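Local coordinates for enterobactin synthetase component F-related protein (Vibrio cholerae serotype O1, PDB 4OXI) that probably activates glycine with ATP to form glycyl-adenylate, serving a lipopolysaccharide-modification pathway that gives resistance to antimicrobial peptides, at residues 220-225 against 475-480; 471-476 against 536-541. All blocks are in the same frame, centred on the assembly; numbering follows the deposited sequence.

Contact 1. Residues 220-225 against 475-480. With GAP (glycyl-adenosine-5'-phosphate), chain B.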
ATOM      1  N   MET A 220      -2.387  -8.269  -0.829  1.00 21.66           N
ATOM      2  CA  MET A 220      -1.740  -7.540   0.250  1.00 22.56           C
ATOM      3  C   MET A 220      -2.023  -8.243   1.556  1.00 25.76           C
ATOM      4  O   MET A 220      -2.895  -9.112   1.634  1.00 21.41           O
ATOM      5  CB  MET A 220      -2.279  -6.108   0.348  1.00 18.12           C
ATOM      6  CG  MET A 220      -1.883  -5.210  -0.810  1.00 24.66           C
ATOM      7  SD  MET A 220      -0.138  -5.351  -1.276  1.00 26.71           S
ATOM      8  CE  MET A 220       0.022  -3.813  -2.202  1.00 22.35           C
ATOM      9  N   GLN A 221      -1.282  -7.868   2.590  1.00 25.28           N
ATOM     10  CA  GLN A 221      -1.654  -8.293   3.920  1.00 30.54           C
ATOM     11  C   GLN A 221      -1.624  -7.152   4.920  1.00 30.67           C
ATOM     12  O   GLN A 221      -0.906  -6.165   4.764  1.00 29.19           O
ATOM     13  CB  GLN A 221      -0.847  -9.501   4.402  1.00 31.28           C
ATOM     14  CG  GLN A 221       0.643  -9.369   4.358  1.00 34.11           C
ATOM     15  CD  GLN A 221       1.344 -10.636   4.871  1.00 47.21           C
ATOM     16  OE1 GLN A 221       1.058 -11.777   4.433  1.00 39.53           O
ATOM     17  NE2 GLN A 221       2.254 -10.439   5.820  1.00 43.89           N
ATOM     18  N   THR A 222      -2.464  -7.283   5.932  1.00 30.77           N
ATOM     19  CA  THR A 222      -2.581  -6.253   6.918  1.00 32.08           C
ATOM     20  C   THR A 222      -2.685  -6.904   8.287  1.00 31.00           C
ATOM     21  O   THR A 222      -2.894  -8.109   8.398  1.00 30.60           O
ATOM     22  CB  THR A 222      -3.793  -5.341   6.634  1.00 32.20           C
ATOM     23  OG1 THR A 222      -3.768  -4.223   7.536  1.00 42.70           O
ATOM     24  CG2 THR A 222      -5.095  -6.098   6.809  1.00 33.50           C
ATOM     25  N   SER A 223      -2.519  -6.083   9.314  1.00 31.93           N
ATOM     26  CA  SER A 223      -2.542  -6.509  10.702  1.00 32.54           C
ATOM     27  C   SER A 223      -3.871  -7.147  11.107  1.00 32.09           C
ATOM     28  O   SER A 223      -4.947  -6.593  10.844  1.00 33.66           O
ATOM     29  CB  SER A 223      -2.258  -5.288  11.576  1.00 31.94           C
ATOM     30  OG  SER A 223      -2.596  -5.519  12.923  1.00 37.47           O
ATOM     31  N   GLY A 224      -3.799  -8.320  11.733  1.00 32.97           N
ATOM     32  CA  GLY A 224      -4.979  -8.947  12.319  1.00 33.58           C
ATOM     33  C   GLY A 224      -4.884  -8.948  13.839  1.00 38.99           C
ATOM     34  O   GLY A 224      -3.802  -9.161  14.389  1.00 42.62           O
ATOM     35  N   SER A 225      -6.003  -8.721  14.521  1.00 37.18           N
ATOM     36  CA  SER A 225      -6.024  -8.646  15.994  1.00 45.27           C
ATOM     37  C   SER A 225      -5.349  -9.799  16.756  1.00 46.39           C
ATOM     38  O   SER A 225      -4.818  -9.595  17.849  1.00 44.78           O
ATOM     39  CB  SER A 225      -7.458  -8.484  16.503  1.00 41.84           C
ATOM     40  OG  SER A 225      -8.009  -7.258  16.052  1.00 58.81           O
ATOM     41  N   GLY A 475       3.283   5.855   9.809  1.00 28.52           N
ATOM     42  CA  GLY A 475       2.683   5.708   8.489  1.00 33.46           C
ATOM     43  C   GLY A 475       2.213   4.316   8.082  1.00 36.20           C
ATOM     44  O   GLY A 475       1.705   4.145   6.972  1.00 32.20           O
ATOM     45  N   GLN A 476       2.373   3.329   8.966  1.00 30.15           N
ATOM     46  CA  GLN A 476       1.978   1.955   8.661  1.00 28.73           C
ATOM     47  C   GLN A 476       0.757   1.501   9.471  1.00 29.91           C
ATOM     48  O   GLN A 476       0.704   1.674  10.695  1.00 30.16           O
ATOM     49  CB  GLN A 476       3.131   1.009   8.943  1.00 29.69           C
ATOM     50  CG  GLN A 476       4.417   1.347   8.223  1.00 34.88           C
ATOM     51  CD  GLN A 476       5.475   0.289   8.484  1.00 48.98           C
ATOM     52  OE1 GLN A 476       5.186  -0.911   8.438  1.00 59.26           O
ATOM     53  NE2 GLN A 476       6.697   0.722   8.786  1.00 47.91           N
ATOM     54  N   ARG A 477      -0.218   0.917   8.785  1.00 25.76           N
ATOM     55  CA  ARG A 477      -1.433   0.406   9.417  1.00 28.24           C
ATOM     56  C   ARG A 477      -1.157  -0.730  10.411  1.00 27.06           C
ATOM     57  O   ARG A 477      -0.433  -1.669  10.099  1.00 25.77           O
ATOM     58  CB  ARG A 477      -2.360  -0.110   8.322  1.00 27.19           C
ATOM     59  CG  ARG A 477      -3.653  -0.743   8.799  1.00 31.04           C
ATOM     60  CD  ARG A 477      -4.550  -1.060   7.605  1.00 31.71           C
ATOM     61  NE  ARG A 477      -5.608  -2.017   7.926  1.00 34.85           N
ATOM     62  CZ  ARG A 477      -6.643  -2.283   7.131  1.00 32.10           C
ATOM     63  NH1 ARG A 477      -6.775  -1.652   5.963  1.00 26.81           N
ATOM     64  NH2 ARG A 477      -7.554  -3.173   7.508  1.00 28.80           N
ATOM     65  N   VAL A 478      -1.741  -0.657  11.600  1.00 27.23           N
ATOM     66  CA  VAL A 478      -1.625  -1.759  12.551  1.00 26.02           C
ATOM     67  C   VAL A 478      -2.796  -1.764  13.528  1.00 28.46           C
ATOM     68  O   VAL A 478      -3.354  -0.713  13.835  1.00 28.70           O
ATOM     69  CB  VAL A 478      -0.280  -1.701  13.319  1.00 29.59           C
ATOM     70  CG1 VAL A 478      -0.236  -0.486  14.210  1.00 24.37           C
ATOM     71  CG2 VAL A 478      -0.046  -2.996  14.121  1.00 28.75           C
ATOM     72  N   GLU A 479      -3.186  -2.947  13.997  1.00 28.73           N
ATOM     73  CA  GLU A 479      -4.157  -3.057  15.089  1.00 30.66           C
ATOM     74  C   GLU A 479      -3.417  -3.024  16.431  1.00 29.37           C
ATOM     75  O   GLU A 479      -2.549  -3.862  16.686  1.00 27.41           O
ATOM     76  CB  GLU A 479      -4.930  -4.381  14.978  1.00 33.85           C
ATOM     77  CG  GLU A 479      -5.623  -4.631  13.627  1.00 32.64           C
ATOM     78  CD  GLU A 479      -6.897  -3.818  13.458  1.00 37.40           C
ATOM     79  OE1 GLU A 479      -7.329  -3.173  14.440  1.00 40.11           O
ATOM     80  OE2 GLU A 479      -7.470  -3.827  12.341  1.00 46.03           O
ATOM     81  N   LEU A 480      -3.751  -2.070  17.290  1.00 29.35           N
ATOM     82  CA  LEU A 480      -3.137  -2.010  18.615  1.00 31.60           C
ATOM     83  C   LEU A 480      -3.344  -3.329  19.353  1.00 31.08           C
ATOM     84  O   LEU A 480      -2.498  -3.732  20.144  1.00 30.21           O
ATOM     85  CB  LEU A 480      -3.691  -0.838  19.429  1.00 28.63           C
ATOM     86  CG  LEU A 480      -3.174   0.530  18.975  1.00 29.24           C
ATOM     87  CD1 LEU A 480      -3.694   1.637  19.869  1.00 28.75           C
ATOM     88  CD2 LEU A 480      -1.668   0.559  18.910  1.00 22.29           C
TER
HETATM   89  N   GAP B 601      -4.880   2.655   0.767  1.00 26.37           N
HETATM   90  CA  GAP B 601      -4.309   3.830   1.489  1.00 32.47           C
HETATM   91  C   GAP B 601      -4.180   3.440   2.948  1.00 40.11           C
HETATM   92  O   GAP B 601      -3.711   4.184   3.790  1.00 44.62           O
HETATM   93  PA  GAP B 601      -4.597   1.413   4.759  1.00 30.14           P
HETATM   94  O1A GAP B 601      -5.535   0.242   4.607  1.00 28.01           O
HETATM   95  O2A GAP B 601      -3.153   1.200   5.181  1.00 34.80           O
HETATM   96  O3A GAP B 601      -4.658   2.121   3.322  1.00 30.94           O
HETATM   97  C5' GAP B 601      -6.720   2.668   5.652  1.00 27.31           C
HETATM   98  O5' GAP B 601      -5.316   2.435   5.772  1.00 32.16           O
HETATM   99  C4' GAP B 601      -7.155   3.610   6.756  1.00 26.73           C
HETATM  100  O4' GAP B 601      -6.300   4.756   6.766  1.00 30.58           O
HETATM  101  C3' GAP B 601      -8.531   4.196   6.533  1.00 27.56           C
HETATM  102  O3' GAP B 601      -9.550   3.308   6.990  1.00 26.99           O
HETATM  103  C2' GAP B 601      -8.457   5.488   7.328  1.00 28.06           C
HETATM  104  O2' GAP B 601      -8.572   5.220   8.717  1.00 23.13           O
HETATM  105  C1' GAP B 601      -7.020   5.916   7.179  1.00 26.93           C
HETATM  106  N9  GAP B 601      -6.922   6.939   6.114  1.00 26.75           N
HETATM  107  C8  GAP B 601      -6.581   6.706   4.832  1.00 24.07           C
HETATM  108  N7  GAP B 601      -6.565   7.856   4.114  1.00 23.89           N
HETATM  109  C5  GAP B 601      -6.918   8.854   4.952  1.00 24.59           C
HETATM  110  C6  GAP B 601      -7.115  10.314   4.835  1.00 23.82           C
HETATM  111  N6  GAP B 601      -6.900  10.953   3.654  1.00 23.60           N
HETATM  112  N1  GAP B 601      -7.493  10.982   5.951  1.00 28.61           N
HETATM  113  C2  GAP B 601      -7.696  10.357   7.134  1.00 28.26           C
HETATM  114  N3  GAP B 601      -7.534   9.030   7.304  1.00 26.95           N
HETATM  115  C4  GAP B 601      -7.149   8.244   6.270  1.00 23.82           C
HETATM  116  O   HOH W   1      -5.673  -4.138  10.195  1.00 35.16           O

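Contact 2. Residues 471-476 against 536-541. With GAP (glycyl-adenosine-5'-phosphate), chain B.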
ATOM      1  N   VAL A 471      -4.585   1.979  13.977  1.00 31.96           N
ATOM      2  CA  VAL A 471      -3.897   3.260  13.917  1.00 28.84           C
ATOM      3  C   VAL A 471      -2.786   3.150  12.897  1.00 29.37           C
ATOM      4  O   VAL A 471      -2.458   2.051  12.450  1.00 29.67           O
ATOM      5  CB  VAL A 471      -3.272   3.632  15.285  1.00 31.25           C
ATOM      6  CG1 VAL A 471      -4.347   3.819  16.347  1.00 31.92           C
ATOM      7  CG2 VAL A 471      -2.285   2.566  15.727  1.00 26.83           C
ATOM      8  N   LYS A 472      -2.200   4.284  12.530  1.00 30.16           N
ATOM      9  CA  LYS A 472      -0.964   4.266  11.770  1.00 27.63           C
ATOM     10  C   LYS A 472       0.196   4.568  12.727  1.00 27.50           C
ATOM     11  O   LYS A 472       0.136   5.509  13.524  1.00 30.15           O
ATOM     12  CB  LYS A 472      -1.026   5.295  10.627  1.00 33.30           C
ATOM     13  CG  LYS A 472      -1.655   4.770   9.322  1.00 29.62           C
ATOM     14  CD  LYS A 472      -3.160   4.538   9.461  1.00 35.59           C
ATOM     15  CE  LYS A 472      -3.716   3.617   8.354  1.00 28.46           C
ATOM     16  NZ  LYS A 472      -3.386   4.129   7.013  1.00 26.83           N
ATOM     17  N   ILE A 473       1.236   3.750  12.676  1.00 27.58           N
ATOM     18  CA  ILE A 473       2.437   3.996  13.460  1.00 29.65           C
ATOM     19  C   ILE A 473       3.551   4.215  12.453  1.00 28.56           C
ATOM     20  O   ILE A 473       3.846   3.307  11.675  1.00 29.53           O
ATOM     21  CB  ILE A 473       2.806   2.778  14.353  1.00 30.11           C
ATOM     22  CG1 ILE A 473       1.702   2.472  15.373  1.00 25.06           C
ATOM     23  CG2 ILE A 473       4.149   3.008  15.051  1.00 28.97           C
ATOM     24  CD1 ILE A 473       1.306   3.685  16.226  1.00 25.35           C
ATOM     25  N   ALA A 474       4.162   5.404  12.460  1.00 27.47           N
ATOM     26  CA  ALA A 474       5.111   5.795  11.411  1.00 28.82           C
ATOM     27  C   ALA A 474       4.539   5.490  10.021  1.00 27.87           C
ATOM     28  O   ALA A 474       5.207   4.888   9.167  1.00 28.51           O
ATOM     29  CB  ALA A 474       6.470   5.089  11.607  1.00 25.68           C
ATOM     30  N   GLY A 475       3.283   5.855   9.809  1.00 28.52           N
ATOM     31  CA  GLY A 475       2.683   5.708   8.489  1.00 33.46           C
ATOM     32  C   GLY A 475       2.213   4.316   8.082  1.00 36.20           C
ATOM     33  O   GLY A 475       1.705   4.145   6.972  1.00 32.20           O
ATOM     34  N   GLN A 476       2.373   3.329   8.966  1.00 30.15           N
ATOM     35  CA  GLN A 476       1.978   1.955   8.661  1.00 28.73           C
ATOM     36  C   GLN A 476       0.757   1.501   9.471  1.00 29.91           C
ATOM     37  O   GLN A 476       0.704   1.674  10.695  1.00 30.16           O
ATOM     38  CB  GLN A 476       3.131   1.009   8.943  1.00 29.69           C
ATOM     39  CG  GLN A 476       4.417   1.347   8.223  1.00 34.88           C
ATOM     40  CD  GLN A 476       5.475   0.289   8.484  1.00 48.98           C
ATOM     41  OE1 GLN A 476       5.186  -0.911   8.438  1.00 59.26           O
ATOM     42  NE2 GLN A 476       6.697   0.722   8.786  1.00 47.91           N
ATOM     43  N   ASN A 536       6.696  -6.571  13.124  1.00 30.97           N
ATOM     44  CA  ASN A 536       7.561  -5.654  12.399  1.00 30.66           C
ATOM     45  C   ASN A 536       8.157  -4.641  13.381  1.00 33.21           C
ATOM     46  O   ASN A 536       7.443  -4.141  14.248  1.00 32.64           O
ATOM     47  CB  ASN A 536       6.732  -4.943  11.331  1.00 34.94           C
ATOM     48  CG  ASN A 536       7.571  -4.077  10.413  1.00 38.50           C
ATOM     49  OD1 ASN A 536       7.982  -2.965  10.778  1.00 37.82           O
ATOM     50  ND2 ASN A 536       7.826  -4.578   9.206  1.00 34.00           N
ATOM     51  N   PRO A 537       9.464  -4.334  13.245  1.00 36.50           N
ATOM     52  CA  PRO A 537      10.206  -3.408  14.125  1.00 38.28           C
ATOM     53  C   PRO A 537       9.469  -2.094  14.396  1.00 36.17           C
ATOM     54  O   PRO A 537       9.579  -1.527  15.485  1.00 36.50           O
ATOM     55  CB  PRO A 537      11.478  -3.113  13.323  1.00 35.65           C
ATOM     56  CG  PRO A 537      11.703  -4.359  12.524  1.00 39.23           C
ATOM     57  CD  PRO A 537      10.331  -4.917  12.202  1.00 35.99           C
ATOM     58  N   THR A 538       8.724  -1.623  13.405  1.00 33.04           N
ATOM     59  CA  THR A 538       7.992  -0.372  13.527  1.00 35.62           C
ATOM     60  C   THR A 538       6.996  -0.457  14.677  1.00 33.00           C
ATOM     61  O   THR A 538       6.785   0.520  15.398  1.00 32.84           O
ATOM     62  CB  THR A 538       7.223  -0.067  12.233  1.00 34.64           C
ATOM     63  OG1 THR A 538       8.152   0.019  11.149  1.00 36.64           O
ATOM     64  CG2 THR A 538       6.441   1.242  12.351  1.00 30.23           C
ATOM     65  N   PHE A 539       6.411  -1.640  14.848  1.00 29.81           N
ATOM     66  CA  PHE A 539       5.349  -1.840  15.814  1.00 33.18           C
ATOM     67  C   PHE A 539       5.862  -2.286  17.187  1.00 34.75           C
ATOM     68  O   PHE A 539       5.117  -2.232  18.171  1.00 35.40           O
ATOM     69  CB  PHE A 539       4.342  -2.845  15.256  1.00 32.10           C
ATOM     70  CG  PHE A 539       3.813  -2.473  13.893  1.00 32.68           C
ATOM     71  CD1 PHE A 539       3.560  -1.139  13.566  1.00 32.40           C
ATOM     72  CD2 PHE A 539       3.582  -3.451  12.931  1.00 34.76           C
ATOM     73  CE1 PHE A 539       3.078  -0.794  12.296  1.00 35.03           C
ATOM     74  CE2 PHE A 539       3.106  -3.115  11.657  1.00 35.42           C
ATOM     75  CZ  PHE A 539       2.851  -1.788  11.340  1.00 32.43           C
ATOM     76  N   VAL A 540       7.122  -2.721  17.264  1.00 29.68           N
ATOM     77  CA  VAL A 540       7.669  -3.170  18.548  1.00 33.50           C
ATOM     78  C   VAL A 540       7.771  -1.977  19.501  1.00 35.82           C
ATOM     79  O   VAL A 540       8.354  -0.945  19.148  1.00 33.02           O
ATOM     80  CB  VAL A 540       9.041  -3.847  18.402  1.00 34.53           C
ATOM     81  CG1 VAL A 540       9.577  -4.261  19.760  1.00 38.02           C
ATOM     82  CG2 VAL A 540       8.943  -5.072  17.508  1.00 32.72           C
ATOM     83  N   PRO A 541       7.171  -2.103  20.700  1.00 33.58           N
ATOM     84  CA  PRO A 541       7.201  -1.001  21.674  1.00 34.79           C
ATOM     85  C   PRO A 541       8.642  -0.597  21.985  1.00 34.15           C
ATOM     86  O   PRO A 541       9.492  -1.473  22.175  1.00 31.16           O
ATOM     87  CB  PRO A 541       6.517  -1.605  22.911  1.00 32.50           C
ATOM     88  CG  PRO A 541       5.628  -2.698  22.343  1.00 34.52           C
ATOM     89  CD  PRO A 541       6.433  -3.277  21.206  1.00 31.03           C
TER
HETATM   90  N   GAP B 601      -4.880   2.655   0.767  1.00 26.37           N
HETATM   91  CA  GAP B 601      -4.309   3.830   1.489  1.00 32.47           C
HETATM   92  C   GAP B 601      -4.180   3.440   2.948  1.00 40.11           C
HETATM   93  O   GAP B 601      -3.711   4.184   3.790  1.00 44.62           O
HETATM   94  PA  GAP B 601      -4.597   1.413   4.759  1.00 30.14           P
HETATM   95  O1A GAP B 601      -5.535   0.242   4.607  1.00 28.01           O
HETATM   96  O2A GAP B 601      -3.153   1.200   5.181  1.00 34.80           O
HETATM   97  O3A GAP B 601      -4.658   2.121   3.322  1.00 30.94           O
HETATM   98  C5' GAP B 601      -6.720   2.668   5.652  1.00 27.31           C
HETATM   99  O5' GAP B 601      -5.316   2.435   5.772  1.00 32.16           O
HETATM  100  C4' GAP B 601      -7.155   3.610   6.756  1.00 26.73           C
HETATM  101  O4' GAP B 601      -6.300   4.756   6.766  1.00 30.58           O
HETATM  102  C3' GAP B 601      -8.531   4.196   6.533  1.00 27.56           C
HETATM  103  O3' GAP B 601      -9.550   3.308   6.990  1.00 26.99           O
HETATM  104  C2' GAP B 601      -8.457   5.488   7.328  1.00 28.06           C
HETATM  105  O2' GAP B 601      -8.572   5.220   8.717  1.00 23.13           O
HETATM  106  C1' GAP B 601      -7.020   5.916   7.179  1.00 26.93           C
HETATM  107  N9  GAP B 601      -6.922   6.939   6.114  1.00 26.75           N
HETATM  108  C8  GAP B 601      -6.581   6.706   4.832  1.00 24.07           C
HETATM  109  N7  GAP B 601      -6.565   7.856   4.114  1.00 23.89           N
HETATM  110  C5  GAP B 601      -6.918   8.854   4.952  1.00 24.59           C
HETATM  111  C6  GAP B 601      -7.115  10.314   4.835  1.00 23.82           C
HETATM  112  N6  GAP B 601      -6.900  10.953   3.654  1.00 23.60           N
HETATM  113  N1  GAP B 601      -7.493  10.982   5.951  1.00 28.61           N
HETATM  114  C2  GAP B 601      -7.696  10.357   7.134  1.00 28.26           C
HETATM  115  N3  GAP B 601      -7.534   9.030   7.304  1.00 26.95           N
HETATM  116  C4  GAP B 601      -7.149   8.244   6.270  1.00 23.82           C

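Contact 1. Residues 220-225 against 475-480
Thr222 lies over one face of the Arg477 guanidinium, the two side chains crossing at a slant. Its CG2 stands 3.7 Å above the guanidinium plane, near the rim, and Thr222 OG1 is 2.9 Å from Arg477 NE, but at an angle too poor for a hydrogen bond. A beta-branched threonine suits this place: methyl and hydroxyl both lie over the same face, OG1 above NE, so the N-H, which lies in the plane, does not point at it. Arg477 is extended from CG to NE (chi2 173°, chi3 163°), long enough for NH1 to reach the ligand phosphate: Arg477 NH1 donates to GAP O1A at 2.6 Å. A salt bridge from NH2 to Glu364 adds a second, acidic partner and should help fix the rotation of the group.

Ser223, small enough to sit against the Val478 backbone, turns OG anti to its own N (chi1 165°). There it accepts a nearly straight bond from Glu479 N, 2.8 Å to Ser223 OG, and also bonds Glu482. A water knits the two segments together, taking a hydrogen from Arg477 NE and donating to Ser223 O (2.6 Å) and Glu479 OE2 (2.8 Å).

The sequence around 220-225 matches the glycine-rich phosphate-binding loop of adenylation domains. This loop, leaving strand 216-222, meets strand 476-479 where Glu479 occupies the N-cap position of helix 480-491, whose Thr485 also bonds Ser225 O.

Contact 2. Residues 471-476 against 536-541
Gln476 and Thr538 approach from opposite directions, while Phe539 packs beside them. The glutamine chain is extended beyond CG (chi2 -176°), which carries its amide across to the threonine, but the bond from Gln476 NE2 to Thr538 OG1 is weak: 2.9 Å long and bent to 116°. The threonine hydroxyl also donates to Asn536 OD1 at 3.0 Å. The same oxygen accepts from Thr538 N, forming an Asx turn, so two bonds from one residue grip the asparagine carbonyl.

The methyl of Thr538 serves the apolar side: Thr538 CG2 packs 4.0 Å from Ile473 CG2 and also touches Ala474 CB. Phe539 turns its ring edge to the hairpin, with Gln476 CB 3.7 Å from Phe539 CZ and Ile473 CB 4.1 Å from Phe539 CD1. A flat, wide ring can thus meet both legs of the turn. That turn is type I', from Ile473 to Gln476; both central residues, Ala474 and Gly475, have positive phi, which comes easily to glycine.

Lys472 leaves the backbone on the side away from the loop, and its NZ bonds GAP O5' and O4'. The loop 536-541, between helix 524-531 and strand 543-546, packs on the hairpin of strands 470-473 and 476-479, with Phe539 also touching Ile483 of helix 480-491.

In the fold
From the N terminus, the chain reaches the segment 220-225, which matches the family's phosphate-binding loop, then runs some 250 residues before contact 1 closes that long loop onto strand 476-479. Contact 2 begins just before this point, at 471-476, and closes a shorter loop of about 60 residues at 536-541. The two loops cross rather than nest, and their segments share Gly475 and Gln476. Their centres lie about 9 Å apart, joined by the hairpin, where Val478 packs on both Ile473 and Phe539. Together they tie segment 220-225 and the C-terminal region to one hairpin bearing Lys472 and Arg477 at the adenylate, an arrangement consistent with the thioester-forming conformation of related adenylation domains.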